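Local coordinates for RNA methyltransferase, TrmH family (Porphyromonas gingivalis, PDB 2I6D), which probably methylates RNA, as expected of a knotted methyltransferase of the SpoU/TrmH family with a substrate-binding domain joined to its catalytic domain, at residues 95-107 / 158-172. Residues are numbered along the deposited sequence; the frame is centred on the assembly and turned at random. Where two conformers were deposited one is given.
Sequences AEPEPVVEGLTLL and QPTPLKNTVDTLAYF
The F172 ring takes V101 over one face and backs onto Y171 CD2 with the other. V101 CG2 makes the CH-pi contact, 4.0 Å from the ring centroid and 14° off its normal; chi1 of -176° sets CG1 anti to the backbone N and CG2 anti to the carbonyl carbon, turning CG2 to the ring. T168 CG2 lies in plane at the ring edge, where P99 O also approaches, 3.6 Å from F172 CZ. The site belongs to the parallel sheet of the SPOUT-type methyltransferase domain: the proline-rich segment 95-103 leads from the N-terminal region past edge strand 158-161 and helix 165-174, then turns into inner strand 104-109. W133 of the intervening strand also meets the F172 ring, and its indole NE1 hydrogen-bonds to V100 O.

P99 packs on T160 of the strand, L162 of the linking loop and T168 of the helix: its CB touches L162 CD2 at 3.7 Å, its CG rests on the T168 methyl, and T160 CG2 meets its CA and lies 3.4 Å from P97 O. Deeper, L107 CD2 lies 3.3 Å from L162 CD1, a closeness made doubtful by L107's second deposited conformer; L107 CD1 meets the T165 methyl. P97 slides past Q158 and T160 in the opposite sense, its CG 3.6 Å from T160 OG1 and near Q158 NE2. Near the surface, the E96 carboxylate leans on the P161 ring.

Polar links between the segments run through water. One water donates to P97 O and P161 O; another accepts from K163 NZ and donates to E98 OE2, relaying between opposite charges 5.3 Å apart. N164 N-caps the helix through OD1, which receives D167 N. A third water takes the V100 N-H, donates to Q158 OE1 and lies 2.7 Å from T160 OG1.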
loop_
_atom_site.group_PDB
_atom_site.type_symbol
_atom_site.label_atom_id
_atom_site.label_comp_id
_atom_site.label_asym_id
_atom_site.label_seq_id
_atom_site.Cartn_x
_atom_site.Cartn_y
_atom_site.Cartn_z
ATOM N N ALA A 95 -3.361 13.913 1.745
ATOM C CA ALA A 95 -4.577 14.566 1.333
ATOM C C ALA A 95 -5.069 13.800 0.122
ATOM O O ALA A 95 -4.608 14.053 -0.996
ATOM C CB ALA A 95 -4.299 16.024 0.989
ATOM N N GLU A 96 -5.994 12.862 0.362
ATOM C CA GLU A 96 -6.420 11.856 -0.634
ATOM C C GLU A 96 -6.379 12.307 -2.100
ATOM O O GLU A 96 -7.166 13.153 -2.536
ATOM C CB GLU A 96 -7.774 11.244 -0.266
ATOM C CG GLU A 96 -8.015 9.867 -0.884
ATOM C CD GLU A 96 -8.995 9.023 -0.085
ATOM O OE1 GLU A 96 -10.132 8.815 -0.567
ATOM O OE2 GLU A 96 -8.630 8.568 1.022
ATOM N N PRO A 97 -5.453 11.716 -2.871
ATOM C CA PRO A 97 -5.136 12.280 -4.174
ATOM C C PRO A 97 -6.038 11.790 -5.315
ATOM O O PRO A 97 -6.648 10.716 -5.227
ATOM C CB PRO A 97 -3.692 11.827 -4.391
ATOM C CG PRO A 97 -3.621 10.476 -3.696
ATOM C CD PRO A 97 -4.662 10.502 -2.583
ATOM N N GLU A 98 -6.145 12.617 -6.349
ATOM C CA GLU A 98 -6.577 12.155 -7.647
ATOM C C GLU A 98 -5.676 10.969 -8.007
ATOM O O GLU A 98 -4.469 10.991 -7.705
ATOM C CB GLU A 98 -6.364 13.255 -8.683
ATOM C CG GLU A 98 -7.597 13.773 -9.335
ATOM C CD GLU A 98 -8.480 12.678 -9.868
ATOM O OE1 GLU A 98 -8.018 11.892 -10.745
ATOM O OE2 GLU A 98 -9.642 12.624 -9.401
ATOM N N PRO A 99 -6.251 9.905 -8.595
ATOM C CA PRO A 99 -5.345 8.857 -9.077
ATOM C C PRO A 99 -4.482 9.378 -10.225
ATOM O O PRO A 99 -4.976 10.103 -11.096
ATOM C CB PRO A 99 -6.298 7.780 -9.599
ATOM C CG PRO A 99 -7.571 8.482 -9.873
ATOM C CD PRO A 99 -7.664 9.563 -8.833
ATOM N N VAL A 100 -3.215 8.981 -10.218
ATOM C CA VAL A 100 -2.234 9.431 -11.169
ATOM C C VAL A 100 -1.656 8.167 -11.828
ATOM O O VAL A 100 -1.446 7.142 -11.144
ATOM C CB VAL A 100 -1.124 10.265 -10.426
ATOM C CG1 VAL A 100 0.157 10.373 -11.246
ATOM C CG2 VAL A 100 -1.661 11.660 -10.038
ATOM N N VAL A 101 -1.458 8.214 -13.146
ATOM C CA VAL A 101 -0.713 7.147 -13.857
ATOM C C VAL A 101 0.679 7.673 -14.184
ATOM O O VAL A 101 0.810 8.621 -14.944
ATOM C CB VAL A 101 -1.394 6.672 -15.188
ATOM C CG1 VAL A 101 -0.605 5.484 -15.821
ATOM C CG2 VAL A 101 -2.843 6.249 -14.973
ATOM N N GLU A 102 1.731 7.071 -13.616
ATOM C CA GLU A 102 3.098 7.441 -14.010
ATOM C C GLU A 102 3.807 6.108 -14.140
ATOM O O GLU A 102 4.100 5.470 -13.142
ATOM C CB GLU A 102 3.798 8.342 -12.971
ATOM C CG GLU A 102 3.182 9.753 -12.887
ATOM C CD GLU A 102 3.702 10.641 -11.744
ATOM O OE1 GLU A 102 3.782 11.873 -11.991
ATOM O OE2 GLU A 102 3.994 10.134 -10.621
ATOM N N GLY A 103 4.018 5.671 -15.377
ATOM C CA GLY A 103 4.487 4.324 -15.639
ATOM C C GLY A 103 3.454 3.260 -15.293
ATOM O O GLY A 103 2.249 3.547 -15.117
ATOM N N LEU A 104 3.923 2.021 -15.186
ATOM C CA LEU A 104 3.059 0.926 -14.837
ATOM C C LEU A 104 2.444 1.203 -13.461
ATOM O O LEU A 104 3.167 1.470 -12.473
ATOM C CB LEU A 104 3.871 -0.375 -14.803
ATOM C CG LEU A 104 3.130 -1.585 -14.248
ATOM C CD1 LEU A 104 1.851 -1.860 -15.134
ATOM C CD2 LEU A 104 4.109 -2.787 -14.232
ATOM N N THR A 105 1.121 1.117 -13.421
ATOM C CA THR A 105 0.323 1.489 -12.268
ATOM C C THR A 105 -0.574 0.310 -11.938
ATOM O O THR A 105 -1.286 -0.195 -12.814
ATOM C CB THR A 105 -0.525 2.721 -12.628
ATOM O OG1 THR A 105 0.360 3.804 -12.956
ATOM C CG2 THR A 105 -1.457 3.142 -11.459
ATOM N N LEU A 106 -0.536 -0.136 -10.681
ATOM C CA LEU A 106 -1.347 -1.256 -10.240
ATOM C C LEU A 106 -2.681 -0.784 -9.733
ATOM O O LEU A 106 -2.774 0.281 -9.081
ATOM C CB LEU A 106 -0.642 -2.053 -9.130
ATOM C CG LEU A 106 0.762 -2.499 -9.462
ATOM C CD1 LEU A 106 1.255 -3.325 -8.255
ATOM C CD2 LEU A 106 0.772 -3.305 -10.783
ATOM N N LEU A 107 -3.724 -1.541 -10.072
ATOM C CA LEU A 107 -5.010 -1.344 -9.445
ATOM C C LEU A 107 -5.410 -2.652 -8.771
ATOM O O LEU A 107 -5.463 -3.698 -9.410
ATOM C CB LEU A 107 -6.074 -0.909 -10.463
ATOM C CG LEU A 107 -7.465 -0.505 -9.924
ATOM C CD1 LEU A 107 -8.299 -1.690 -9.502
ATOM C CD2 LEU A 107 -7.398 0.458 -8.794
ATOM N N GLN A 158 3.171 5.558 -3.871
ATOM C CA GLN A 158 2.006 6.356 -3.495
ATOM C C GLN A 158 0.707 5.551 -3.638
ATOM O O GLN A 158 0.371 5.106 -4.745
ATOM C CB GLN A 158 1.876 7.646 -4.318
ATOM C CG GLN A 158 0.638 8.476 -3.852
ATOM C CD GLN A 158 0.247 9.625 -4.780
ATOM O OE1 GLN A 158 -0.193 9.416 -5.924
ATOM N NE2 GLN A 158 0.354 10.847 -4.269
ATOM N N PRO A 159 -0.023 5.353 -2.528
ATOM C CA PRO A 159 -1.235 4.555 -2.639
ATOM C C PRO A 159 -2.482 5.428 -2.774
ATOM O O PRO A 159 -2.570 6.458 -2.102
ATOM C CB PRO A 159 -1.223 3.759 -1.350
ATOM C CG PRO A 159 -0.592 4.736 -0.315
ATOM C CD PRO A 159 0.304 5.703 -1.130
ATOM N N THR A 160 -3.436 5.029 -3.611
ATOM C CA THR A 160 -4.576 5.890 -3.891
ATOM C C THR A 160 -5.869 5.116 -3.759
ATOM O O THR A 160 -6.205 4.346 -4.628
ATOM C CB THR A 160 -4.489 6.546 -5.306
ATOM O OG1 THR A 160 -3.284 7.324 -5.400
ATOM C CG2 THR A 160 -5.684 7.493 -5.536
ATOM N N PRO A 161 -6.596 5.309 -2.644
ATOM C CA PRO A 161 -7.943 4.719 -2.587
ATOM C C PRO A 161 -8.839 5.378 -3.641
ATOM O O PRO A 161 -8.907 6.614 -3.709
ATOM C CB PRO A 161 -8.420 5.067 -1.168
ATOM C CG PRO A 161 -7.148 5.429 -0.413
ATOM C CD PRO A 161 -6.231 6.023 -1.402
ATOM N N LEU A 162 -9.528 4.589 -4.455
ATOM C CA LEU A 162 -10.341 5.159 -5.519
ATOM C C LEU A 162 -11.768 5.385 -5.067
ATOM O O LEU A 162 -12.294 4.601 -4.282
ATOM C CB LEU A 162 -10.346 4.274 -6.769
ATOM C CG LEU A 162 -9.027 3.954 -7.475
ATOM C CD1 LEU A 162 -9.293 3.145 -8.722
ATOM C CD2 LEU A 162 -8.319 5.233 -7.860
ATOM N N LYS A 163 -12.374 6.469 -5.558
ATOM C CA LYS A 163 -13.777 6.769 -5.315
ATOM C C LYS A 163 -14.668 5.877 -6.186
ATOM O O LYS A 163 -15.699 5.340 -5.730
ATOM C CB LYS A 163 -14.084 8.226 -5.683
ATOM C CG LYS A 163 -13.489 9.294 -4.793
ATOM C CD LYS A 163 -14.088 10.656 -5.160
ATOM C CE LYS A 163 -13.329 11.796 -4.496
ATOM N NZ LYS A 163 -11.855 11.648 -4.705
ATOM N N ASN A 164 -14.297 5.763 -7.458
ATOM C CA ASN A 164 -15.132 5.059 -8.433
ATOM C C ASN A 164 -14.179 4.414 -9.407
ATOM O O ASN A 164 -13.784 5.037 -10.402
ATOM C CB ASN A 164 -16.071 6.014 -9.169
ATOM C CG ASN A 164 -17.089 5.286 -10.097
ATOM O OD1 ASN A 164 -16.881 4.155 -10.547
ATOM N ND2 ASN A 164 -18.181 5.971 -10.398
ATOM N N THR A 165 -13.830 3.170 -9.114
ATOM C CA THR A 165 -12.863 2.399 -9.924
ATOM C C THR A 165 -13.224 2.387 -11.405
ATOM O O THR A 165 -12.391 2.665 -12.265
ATOM C CB THR A 165 -12.780 0.929 -9.432
ATOM O OG1 THR A 165 -12.419 0.917 -8.043
ATOM C CG2 THR A 165 -11.767 0.128 -10.239
ATOM N N VAL A 166 -14.480 2.060 -11.687
ATOM C CA VAL A 166 -14.947 1.931 -13.048
ATOM C C VAL A 166 -14.840 3.252 -13.781
ATOM O O VAL A 166 -14.291 3.282 -14.874
ATOM C CB VAL A 166 -16.391 1.357 -13.122
ATOM C CG1 VAL A 166 -16.956 1.499 -14.538
ATOM C CG2 VAL A 166 -16.380 -0.118 -12.704
ATOM N N ASP A 167 -15.311 4.331 -13.157
ATOM C CA ASP A 167 -15.260 5.687 -13.732
ATOM C C ASP A 167 -13.812 6.084 -14.044
ATOM O O ASP A 167 -13.535 6.665 -15.097
ATOM C CB ASP A 167 -15.783 6.707 -12.726
ATOM C CG ASP A 167 -17.200 7.091 -12.952
ATOM O OD1 ASP A 167 -17.492 8.287 -12.691
ATOM O OD2 ASP A 167 -18.022 6.230 -13.378
ATOM N N THR A 168 -12.911 5.804 -13.103
ATOM C CA THR A 168 -11.499 6.073 -13.261
ATOM C C THR A 168 -10.891 5.269 -14.401
ATOM O O THR A 168 -10.175 5.822 -15.249
ATOM C CB THR A 168 -10.743 5.753 -11.965
ATOM O OG1 THR A 168 -11.161 6.689 -10.973
ATOM C CG2 THR A 168 -9.225 5.879 -12.153
ATOM N N LEU A 169 -11.156 3.959 -14.433
ATOM C CA LEU A 169 -10.671 3.149 -15.535
ATOM C C LEU A 169 -11.216 3.629 -16.880
ATOM O O LEU A 169 -10.471 3.736 -17.853
ATOM C CB LEU A 169 -11.036 1.678 -15.337
ATOM C CG LEU A 169 -10.188 0.887 -14.367
ATOM C CD1 LEU A 169 -10.673 -0.577 -14.389
ATOM C CD2 LEU A 169 -8.680 0.991 -14.683
ATOM N N ALA A 170 -12.504 3.908 -16.936
ATOM C CA ALA A 170 -13.132 4.365 -18.174
ATOM C C ALA A 170 -12.458 5.651 -18.637
ATOM O O ALA A 170 -12.133 5.805 -19.807
ATOM C CB ALA A 170 -14.595 4.572 -17.980
ATOM N N TYR A 171 -12.191 6.539 -17.692
ATOM C CA TYR A 171 -11.610 7.837 -18.003
ATOM C C TYR A 171 -10.188 7.697 -18.590
ATOM O O TYR A 171 -9.879 8.259 -19.657
ATOM C CB TYR A 171 -11.615 8.702 -16.744
ATOM C CG TYR A 171 -10.894 10.016 -16.869
ATOM C CD1 TYR A 171 -11.412 11.046 -17.674
ATOM C CD2 TYR A 171 -9.719 10.247 -16.169
ATOM C CE1 TYR A 171 -10.762 12.258 -17.783
ATOM C CE2 TYR A 171 -9.057 11.475 -16.269
ATOM C CZ TYR A 171 -9.582 12.457 -17.072
ATOM O OH TYR A 171 -8.922 13.657 -17.160
ATOM N N PHE A 172 -9.330 6.964 -17.895
ATOM C CA PHE A 172 -7.952 6.755 -18.374
ATOM C C PHE A 172 -7.911 5.944 -19.654
ATOM O O PHE A 172 -7.125 6.252 -20.569
ATOM C CB PHE A 172 -7.070 6.169 -17.283
ATOM C CG PHE A 172 -6.667 7.177 -16.274
ATOM C CD1 PHE A 172 -5.806 8.210 -16.627
ATOM C CD2 PHE A 172 -7.201 7.162 -15.003
ATOM C CE1 PHE A 172 -5.427 9.182 -15.680
ATOM C CE2 PHE A 172 -6.831 8.121 -14.052
ATOM C CZ PHE A 172 -5.943 9.127 -14.388
HETATM O O HOH W 1 -8.912 9.264 -5.347
HETATM O O HOH W 2 -10.213 12.204 -6.719
HETATM O O HOH W 3 -2.241 8.259 -7.669
#